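Local coordinates for protein PHO85 cyclin-10 (Saccharomyces cerevisiae, PDB 4KRD) that serves as the cyclin partner of the kinase PHO85, forming a holoenzyme that phosphorylates and restrains glycogen synthase and so limits glycogen accumulation, at residues A41-T46 with R135-A140; Y102-F107 with T145-D150. All coordinates share one frame; numbering follows the deposited sequence.

From the N terminus, 41-46 on helix 36-54 comes first and meets 135-140 on helix 130-148, so interaction 1 closes a loop of 88 residues. On the way the chain passes through 102-107, on helix 99-113, which finds its own partner at 145-150, past the end of interaction 1; the shorter loop of interaction 2 spans 37 residues. The segments alternate along the sequence, and the two loops therefore cross. Helix 130-148 serves both contacts, tied to helix 36-54 at its middle and to helix 99-113 at its C-terminal end. The centres lie about 12 Å apart, and F43 CZ joins them by packing 3.8 Å from A105 CB.

Interaction 1: residues A41-T46 with R135-A140; sequences ANFKET and RMIIAA
The carbonyl oxygen of N42 is gripped twice by T46: its hydroxyl OG1 donates to N42 O at 2.7 Å, a bond that ties the threonine side chain back onto its own helix, and the backbone N of T46 adds the helical bond to the same oxygen. The two donors arrive from opposite faces of the carbonyl plane, with OG1 tilted 28° out of it. Next to N42, F43 makes the contact with 135-140. A chi1 of -171° sets its CG anti to the backbone N, carrying the ring across to the other helix. There it meets two apolar groups at its far end: CZ of F43 lies 4.3 Å from A140 CB, and CE2 of F43 comes 4.4 Å from I137 CG2. Both approach the ring obliquely. This is interhelical packing within the helical cyclin box, where the two backbones stay well apart, with CA of F43 9.1 Å from CA of I137, and the phenyl ring bridges them. Helix 84-95 contributes L88, which touches both F43 and I137, while T106 of helix 99-113 also packs on F43. Away from this apolar patch, E45 forms a salt bridge with R203.

Interaction 2: residues Y102-F107 with T145-D150; sequences YLVATF and TKLLED
Helix 99-113 passes the C-terminal end of helix 130-148, and the two backbones are nearest at V104 and L148, whose CA atoms stand 8.5 Å apart. The second helix is finishing here: the backbone N of E149 still bonds to T145 O at 2.8 Å, but E149 itself has left helical geometry, with a psi of 140°, and the chain turns away as a loop. No hydrogen bond links the two segments; the contact is made by aliphatic branches. V104 splits its two methyls between neighbouring leucines. Its chi1 of 168° places CG1 anti to the backbone N and beside the carbonyl carbon, where V104 CG1 lies 4.1 Å from L147 CD1, the two side chains meeting at a slant. The other methyl faces L148: the side chains reach for each other tip to tip, with V104 CG2 3.7 Å from L148 CD1, and L148 CD2 also comes within 4.1 Å of V104 CG2. L148 packs as well on T100 and V101 of helix 99-113, while V104 touches L192 of helix 189-203. With an alanine at L148, CG2 of V104 would probably lose the CD1 methyl it meets here, and a gap is likely to open between the two helices. Beyond the buried leucine the end of the helix faces another protein chain, presumably the partner kinase: D150 forms salt bridges with basic side chains of that chain, and E149 hydrogen-bonds to a polar one. Buried aliphatic packing near the end of a helix, with the helix end and the loop after it offered to a partner protein, fits the cyclin box of a CDK-binding cyclin.

Interaction 1: residues A41-T46 with R135-A140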
loop_
_atom_site.group_PDB
_atom_site.type_symbol
_atom_site.label_atom_id
_atom_site.label_comp_id
_atom_site.label_asym_id
_atom_site.label_seq_id
_atom_site.Cartn_x
_atom_site.Cartn_y
_atom_site.Cartn_z
ATOM N N ALA B 41 19.961 -8.628 15.918
ATOM C CA ALA B 41 21.066 -7.943 16.584
ATOM C C ALA B 41 21.137 -6.454 16.222
ATOM O O ALA B 41 21.366 -5.610 17.083
ATOM C CB ALA B 41 22.398 -8.637 16.264
ATOM N N ASN B 42 20.944 -6.130 14.946
ATOM C CA ASN B 42 20.970 -4.734 14.522
ATOM C C ASN B 42 19.844 -3.940 15.166
ATOM O O ASN B 42 20.004 -2.769 15.489
ATOM C CB ASN B 42 20.889 -4.628 12.998
ATOM C CG ASN B 42 22.092 -5.238 12.313
ATOM O OD1 ASN B 42 23.099 -5.542 12.960
ATOM N ND2 ASN B 42 21.998 -5.425 11.002
ATOM N N PHE B 43 18.704 -4.599 15.347
ATOM C CA PHE B 43 17.536 -4.003 15.968
ATOM C C PHE B 43 17.878 -3.645 17.414
ATOM O O PHE B 43 17.755 -2.494 17.836
ATOM C CB PHE B 43 16.385 -5.019 15.896
ATOM C CG PHE B 43 15.039 -4.483 16.314
ATOM C CD1 PHE B 43 14.771 -3.124 16.317
ATOM C CD2 PHE B 43 14.023 -5.365 16.673
ATOM C CE1 PHE B 43 13.520 -2.647 16.684
ATOM C CE2 PHE B 43 12.770 -4.900 17.044
ATOM C CZ PHE B 43 12.525 -3.532 17.060
ATOM N N LYS B 44 18.322 -4.640 18.171
ATOM C CA LYS B 44 18.742 -4.432 19.559
ATOM C C LYS B 44 19.835 -3.375 19.692
ATOM O O LYS B 44 19.768 -2.505 20.560
ATOM C CB LYS B 44 19.204 -5.756 20.170
ATOM N N GLU B 45 20.835 -3.431 18.823
ATOM C CA GLU B 45 21.969 -2.508 18.940
ATOM C C GLU B 45 21.570 -1.066 18.615
ATOM O O GLU B 45 22.090 -0.116 19.206
ATOM C CB GLU B 45 23.136 -2.974 18.067
ATOM C CG GLU B 45 24.452 -2.287 18.391
ATOM C CD GLU B 45 25.569 -2.708 17.455
ATOM O OE1 GLU B 45 25.337 -3.611 16.626
ATOM O OE2 GLU B 45 26.677 -2.136 17.543
ATOM N N THR B 46 20.628 -0.899 17.686
ATOM C CA THR B 46 20.096 0.427 17.372
ATOM C C THR B 46 19.432 1.014 18.606
ATOM O O THR B 46 19.630 2.186 18.939
ATOM C CB THR B 46 19.075 0.370 16.207
ATOM O OG1 THR B 46 19.710 -0.135 15.025
ATOM C CG2 THR B 46 18.504 1.754 15.910
ATOM N N ARG B 135 7.727 -1.706 25.224
ATOM C CA ARG B 135 6.506 -1.434 24.473
ATOM C C ARG B 135 6.812 -0.928 23.066
ATOM O O ARG B 135 6.016 -1.130 22.151
ATOM C CB ARG B 135 5.619 -0.439 25.226
ATOM C CG ARG B 135 4.967 -1.034 26.475
ATOM C CD ARG B 135 4.043 -0.025 27.144
ATOM N NE ARG B 135 3.337 -0.607 28.281
ATOM C CZ ARG B 135 2.402 0.021 28.980
ATOM N NH1 ARG B 135 2.040 1.256 28.659
ATOM N NH2 ARG B 135 1.816 -0.598 29.997
ATOM N N MET B 136 7.953 -0.259 22.906
ATOM C CA MET B 136 8.398 0.196 21.589
ATOM C C MET B 136 8.696 -0.980 20.660
ATOM O O MET B 136 8.369 -0.951 19.474
ATOM C CB MET B 136 9.632 1.088 21.723
ATOM C CG MET B 136 10.156 1.647 20.405
ATOM S SD MET B 136 9.014 2.785 19.575
ATOM C CE MET B 136 8.896 4.090 20.798
ATOM N N ILE B 137 9.335 -2.008 21.202
ATOM C CA ILE B 137 9.628 -3.226 20.450
ATOM C C ILE B 137 8.349 -3.903 19.973
ATOM O O ILE B 137 8.230 -4.287 18.814
ATOM C CB ILE B 137 10.458 -4.212 21.299
ATOM C CG1 ILE B 137 11.897 -3.703 21.423
ATOM C CG2 ILE B 137 10.441 -5.598 20.691
ATOM C CD1 ILE B 137 12.716 -4.414 22.498
ATOM N N ILE B 138 7.402 -4.057 20.887
ATOM C CA ILE B 138 6.092 -4.597 20.558
ATOM C C ILE B 138 5.453 -3.861 19.369
ATOM O O ILE B 138 5.055 -4.482 18.386
ATOM C CB ILE B 138 5.178 -4.521 21.782
ATOM C CG1 ILE B 138 5.705 -5.455 22.881
ATOM C CG2 ILE B 138 3.751 -4.918 21.428
ATOM C CD1 ILE B 138 4.833 -5.467 24.115
ATOM N N ALA B 139 5.365 -2.541 19.466
ATOM C CA ALA B 139 4.736 -1.730 18.410
ATOM C C ALA B 139 5.459 -1.798 17.067
ATOM O O ALA B 139 4.823 -1.937 16.007
ATOM C CB ALA B 139 4.622 -0.272 18.878
ATOM N N ALA B 140 6.793 -1.694 17.092
ATOM C CA ALA B 140 7.570 -1.654 15.851
ATOM C C ALA B 140 7.515 -2.984 15.115
ATOM O O ALA B 140 7.448 -3.028 13.880
ATOM C CB ALA B 140 9.018 -1.237 16.130
#

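Interaction 2: residues Y102-F107 with T145-D150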
loop_
_atom_site.group_PDB
_atom_site.type_symbol
_atom_site.label_atom_id
_atom_site.label_comp_id
_atom_site.label_asym_id
_atom_site.label_seq_id
_atom_site.Cartn_x
_atom_site.Cartn_y
_atom_site.Cartn_z
ATOM N N TYR B 102 12.262 -7.360 10.895
ATOM C CA TYR B 102 13.095 -6.650 11.847
ATOM C C TYR B 102 13.847 -5.473 11.214
ATOM O O TYR B 102 14.090 -4.467 11.880
ATOM C CB TYR B 102 14.023 -7.637 12.569
ATOM C CG TYR B 102 13.218 -8.720 13.258
ATOM C CD1 TYR B 102 12.396 -8.405 14.331
ATOM C CD2 TYR B 102 13.245 -10.035 12.817
ATOM C CE1 TYR B 102 11.643 -9.356 14.957
ATOM C CE2 TYR B 102 12.491 -11.016 13.451
ATOM C CZ TYR B 102 11.698 -10.662 14.526
ATOM O OH TYR B 102 10.930 -11.595 15.187
ATOM N N LEU B 103 14.183 -5.579 9.931
ATOM C CA LEU B 103 14.816 -4.457 9.237
ATOM C C LEU B 103 13.845 -3.281 9.166
ATOM O O LEU B 103 14.219 -2.137 9.429
ATOM C CB LEU B 103 15.269 -4.847 7.829
ATOM C CG LEU B 103 16.206 -6.057 7.713
ATOM C CD1 LEU B 103 16.441 -6.438 6.246
ATOM C CD2 LEU B 103 17.518 -5.789 8.435
ATOM N N VAL B 104 12.596 -3.569 8.824
ATOM C CA VAL B 104 11.569 -2.528 8.797
ATOM C C VAL B 104 11.302 -1.998 10.213
ATOM O O VAL B 104 11.134 -0.793 10.416
ATOM C CB VAL B 104 10.251 -3.022 8.134
ATOM C CG1 VAL B 104 9.129 -2.035 8.397
ATOM C CG2 VAL B 104 10.433 -3.218 6.600
ATOM N N ALA B 105 11.259 -2.901 11.190
ATOM C CA ALA B 105 11.089 -2.498 12.581
ATOM C C ALA B 105 12.187 -1.539 12.995
ATOM O O ALA B 105 11.946 -0.546 13.706
ATOM C CB ALA B 105 11.085 -3.722 13.501
ATOM N N THR B 106 13.408 -1.854 12.580
ATOM C CA THR B 106 14.545 -1.006 12.911
ATOM C C THR B 106 14.408 0.365 12.255
ATOM O O THR B 106 14.672 1.395 12.883
ATOM C CB THR B 106 15.886 -1.652 12.508
ATOM O OG1 THR B 106 16.022 -2.924 13.147
ATOM C CG2 THR B 106 17.071 -0.747 12.912
ATOM N N PHE B 107 13.975 0.387 11.000
ATOM C CA PHE B 107 13.815 1.661 10.319
ATOM C C PHE B 107 12.717 2.508 10.945
ATOM O O PHE B 107 12.810 3.733 10.951
ATOM C CB PHE B 107 13.550 1.509 8.810
ATOM C CG PHE B 107 13.533 2.829 8.102
ATOM C CD1 PHE B 107 14.729 3.447 7.744
ATOM C CD2 PHE B 107 12.336 3.491 7.853
ATOM C CE1 PHE B 107 14.733 4.692 7.125
ATOM C CE2 PHE B 107 12.332 4.748 7.241
ATOM C CZ PHE B 107 13.533 5.344 6.876
ATOM N N THR B 145 5.057 -5.951 10.537
ATOM C CA THR B 145 4.401 -7.082 9.891
ATOM C C THR B 145 3.194 -6.632 9.056
ATOM O O THR B 145 2.945 -7.179 7.986
ATOM C CB THR B 145 3.939 -8.187 10.889
ATOM O OG1 THR B 145 2.923 -7.672 11.759
ATOM C CG2 THR B 145 5.123 -8.733 11.701
ATOM N N LYS B 146 2.473 -5.624 9.537
ATOM C CA LYS B 146 1.284 -5.131 8.840
ATOM C C LYS B 146 1.628 -4.303 7.591
ATOM O O LYS B 146 0.846 -4.247 6.644
ATOM C CB LYS B 146 0.395 -4.333 9.801
ATOM C CG LYS B 146 -0.359 -5.212 10.776
ATOM C CD LYS B 146 -1.414 -4.474 11.578
ATOM C CE LYS B 146 -2.230 -5.457 12.421
ATOM N NZ LYS B 146 -3.273 -4.794 13.241
ATOM N N LEU B 147 2.788 -3.649 7.606
ATOM C CA LEU B 147 3.328 -2.974 6.425
ATOM C C LEU B 147 3.833 -3.947 5.359
ATOM O O LEU B 147 3.946 -3.589 4.183
ATOM C CB LEU B 147 4.497 -2.086 6.818
ATOM C CG LEU B 147 4.203 -0.796 7.577
ATOM C CD1 LEU B 147 5.521 -0.205 8.079
ATOM C CD2 LEU B 147 3.489 0.199 6.694
ATOM N N LEU B 148 4.150 -5.167 5.772
ATOM C CA LEU B 148 4.897 -6.102 4.921
ATOM C C LEU B 148 4.126 -7.324 4.442
ATOM O O LEU B 148 4.254 -7.742 3.291
ATOM C CB LEU B 148 6.124 -6.618 5.675
ATOM C CG LEU B 148 7.352 -5.724 5.704
ATOM C CD1 LEU B 148 8.331 -6.257 6.742
ATOM C CD2 LEU B 148 7.986 -5.675 4.326
ATOM N N GLU B 149 3.367 -7.935 5.338
ATOM C CA GLU B 149 2.800 -9.248 5.036
ATOM C C GLU B 149 1.314 -9.194 4.729
ATOM O O GLU B 149 0.567 -8.468 5.379
ATOM C CB GLU B 149 3.057 -10.206 6.195
ATOM C CG GLU B 149 4.536 -10.444 6.492
ATOM C CD GLU B 149 5.200 -11.387 5.504
ATOM O OE1 GLU B 149 4.556 -11.775 4.505
ATOM O OE2 GLU B 149 6.374 -11.740 5.735
ATOM N N ASP B 150 0.876 -9.971 3.740
ATOM C CA ASP B 150 -0.551 -10.062 3.445
ATOM C C ASP B 150 -1.284 -10.805 4.534
ATOM O O ASP B 150 -2.465 -10.577 4.772
ATOM C CB ASP B 150 -0.789 -10.753 2.104
ATOM C CG ASP B 150 -0.460 -9.864 0.934
ATOM O OD1 ASP B 150 -0.464 -8.625 1.108
ATOM O OD2 ASP B 150 -0.200 -10.396 -0.161
#